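Local coordinates for protein particle-associated glycoside hydrolase (PDB 6C72) that probably cleaves the capsular polysaccharide of Acinetobacter baumannii as a trimeric phage tailspike depolymerase, helping the virus enter its host, at residues F180-D185 against L207-G212. Sequence-based numbering, arbitrary orientation.
Sequences FWHSSD and LGSRLG
With CG anti to the carbonyl carbon in each (chi1 -48° in H182, -66° in L207), the side chains of H182 and L207 run side by side and point the same way. L207 lays CB over one face of the imidazole, a CH-pi contact 4.0 Å from CB to the ring centroid. Its CD1 reaches on to the ring of F180, 3.7 Å from CD1 of that phenylalanine. At its rim the imidazole makes a different contact: ND1 of H182 donates to O of S209 (2.8 Å), an acceptor lying in the ring plane, although the donor stands well above the carbonyl plane. As NE2 bonds to H134, both ring nitrogens are engaged and the rotation of the ring is fixed. OG of S209 turns to E103.

Between the two backbones, N of L207 donates to O of W181 at 3.2 Å. Beyond this ladder bond the backbones part, and a water bridges them, accepting from N of S183 and donating to O of L207 and O of S209. They meet again in a weak bond from N of L211 to O of S183 (3.4 Å). R210 bends at chi2 (84°) and passes its chain along O of D185, one guanidinium face lying against C of D185; NH1 then turns back to O of L211 (2.9 Å). OG of S183 accepts from N of D185, an ST turn, and also hydrogen-bonds to O of Q188. Parallel strands 179-182 and 204-207, paired on successive coils, are consistent with the right-handed beta-helix of many phage tailspikes.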
loop_
_atom_site.group_PDB
_atom_site.type_symbol
_atom_site.label_atom_id
_atom_site.label_comp_id
_atom_site.label_asym_id
_atom_site.label_seq_id
_atom_site.Cartn_x
_atom_site.Cartn_y
_atom_site.Cartn_z
ATOM N N PHE A 180 25.606 -7.224 -24.109
ATOM C CA PHE A 180 24.779 -8.403 -24.358
ATOM C C PHE A 180 25.447 -9.608 -23.706
ATOM O O PHE A 180 26.457 -10.121 -24.210
ATOM C CB PHE A 180 24.571 -8.633 -25.855
ATOM C CG PHE A 180 23.885 -7.496 -26.544
ATOM C CD1 PHE A 180 22.498 -7.413 -26.555
ATOM C CD2 PHE A 180 24.622 -6.510 -27.202
ATOM C CE1 PHE A 180 21.865 -6.358 -27.191
ATOM C CE2 PHE A 180 23.995 -5.455 -27.836
ATOM C CZ PHE A 180 22.625 -5.378 -27.841
ATOM N N TRP A 181 24.842 -10.099 -22.630
ATOM C CA TRP A 181 25.475 -11.076 -21.749
ATOM C C TRP A 181 24.893 -12.459 -22.035
ATOM O O TRP A 181 23.700 -12.700 -21.808
ATOM C CB TRP A 181 25.268 -10.653 -20.300
ATOM C CG TRP A 181 26.070 -11.399 -19.297
ATOM C CD1 TRP A 181 27.057 -12.293 -19.536
ATOM C CD2 TRP A 181 25.929 -11.323 -17.874
ATOM N NE1 TRP A 181 27.548 -12.780 -18.357
ATOM C CE2 TRP A 181 26.877 -12.195 -17.317
ATOM C CE3 TRP A 181 25.084 -10.604 -17.017
ATOM C CZ2 TRP A 181 27.008 -12.379 -15.935
ATOM C CZ3 TRP A 181 25.215 -10.783 -15.645
ATOM C CH2 TRP A 181 26.170 -11.663 -15.119
ATOM N N HIS A 182 25.728 -13.353 -22.558
ATOM C CA HIS A 182 25.362 -14.731 -22.848
ATOM C C HIS A 182 26.050 -15.653 -21.860
ATOM O O HIS A 182 26.980 -15.261 -21.155
ATOM C CB HIS A 182 25.778 -15.171 -24.257
ATOM C CG HIS A 182 25.416 -14.228 -25.360
ATOM N ND1 HIS A 182 24.568 -14.584 -26.388
ATOM C CD2 HIS A 182 25.844 -12.975 -25.645
ATOM C CE1 HIS A 182 24.472 -13.583 -27.244
ATOM N NE2 HIS A 182 25.229 -12.593 -26.810
ATOM N N SER A 183 25.608 -16.903 -21.856
ATOM C CA SER A 183 26.246 -17.959 -21.091
ATOM C C SER A 183 27.199 -18.753 -21.974
ATOM O O SER A 183 27.104 -18.742 -23.202
ATOM C CB SER A 183 25.206 -18.897 -20.479
ATOM O OG SER A 183 25.850 -19.940 -19.767
ATOM N N SER A 184 28.114 -19.470 -21.330
ATOM C CA SER A 184 29.033 -20.346 -22.041
ATOM C C SER A 184 28.503 -21.765 -22.212
ATOM O O SER A 184 29.176 -22.570 -22.866
ATOM C CB SER A 184 30.381 -20.394 -21.326
ATOM O OG SER A 184 30.239 -20.864 -19.999
ATOM N N ASP A 185 27.348 -22.099 -21.640
ATOM C CA ASP A 185 26.728 -23.416 -21.826
ATOM C C ASP A 185 25.205 -23.255 -21.764
ATOM O O ASP A 185 24.676 -22.149 -21.932
ATOM C CB ASP A 185 27.266 -24.420 -20.785
ATOM C CG ASP A 185 26.934 -24.032 -19.335
ATOM O OD1 ASP A 185 25.979 -23.259 -19.085
ATOM O OD2 ASP A 185 27.649 -24.502 -18.422
ATOM N N LEU A 207 20.914 -12.640 -23.305
ATOM C CA LEU A 207 20.459 -13.344 -24.496
ATOM C C LEU A 207 20.615 -14.846 -24.309
ATOM O O LEU A 207 21.593 -15.314 -23.714
ATOM C CB LEU A 207 21.251 -12.887 -25.755
ATOM C CG LEU A 207 21.010 -11.431 -26.161
ATOM C CD1 LEU A 207 21.924 -11.009 -27.314
ATOM C CD2 LEU A 207 19.550 -11.173 -26.528
ATOM N N GLY A 208 19.668 -15.602 -24.877
ATOM C CA GLY A 208 19.653 -17.045 -24.715
ATOM C C GLY A 208 20.649 -17.807 -25.570
ATOM O O GLY A 208 21.024 -18.925 -25.201
ATOM N N SER A 209 21.089 -17.239 -26.700
ATOM C CA SER A 209 22.061 -17.938 -27.528
ATOM C C SER A 209 23.352 -18.092 -26.741
ATOM O O SER A 209 23.731 -17.208 -25.968
ATOM C CB SER A 209 22.298 -17.210 -28.861
ATOM O OG SER A 209 22.945 -15.953 -28.711
ATOM N N ARG A 210 23.998 -19.248 -26.894
ATOM C CA ARG A 210 25.059 -19.624 -25.971
ATOM C C ARG A 210 26.089 -20.506 -26.665
ATOM O O ARG A 210 25.854 -21.049 -27.745
ATOM C CB ARG A 210 24.466 -20.322 -24.730
ATOM C CG ARG A 210 23.540 -21.506 -25.017
ATOM C CD ARG A 210 24.334 -22.760 -25.232
ATOM N NE ARG A 210 23.559 -23.971 -25.011
ATOM C CZ ARG A 210 24.102 -25.178 -24.853
ATOM N NH1 ARG A 210 25.416 -25.332 -24.889
ATOM N NH2 ARG A 210 23.334 -26.228 -24.653
ATOM N N LEU A 211 27.240 -20.664 -26.016
ATOM C CA LEU A 211 28.302 -21.492 -26.572
ATOM C C LEU A 211 27.974 -22.968 -26.400
ATOM O O LEU A 211 27.444 -23.379 -25.366
ATOM C CB LEU A 211 29.630 -21.196 -25.885
ATOM C CG LEU A 211 30.074 -19.746 -25.887
ATOM C CD1 LEU A 211 31.356 -19.688 -25.124
ATOM C CD2 LEU A 211 30.265 -19.253 -27.314
ATOM N N GLY A 212 28.318 -23.765 -27.408
ATOM C CA GLY A 212 28.185 -25.204 -27.332
ATOM C C GLY A 212 26.988 -25.792 -28.049
ATOM O O GLY A 212 26.932 -27.015 -28.211
HETATM O O HOH W 1 22.952 -17.464 -23.271
#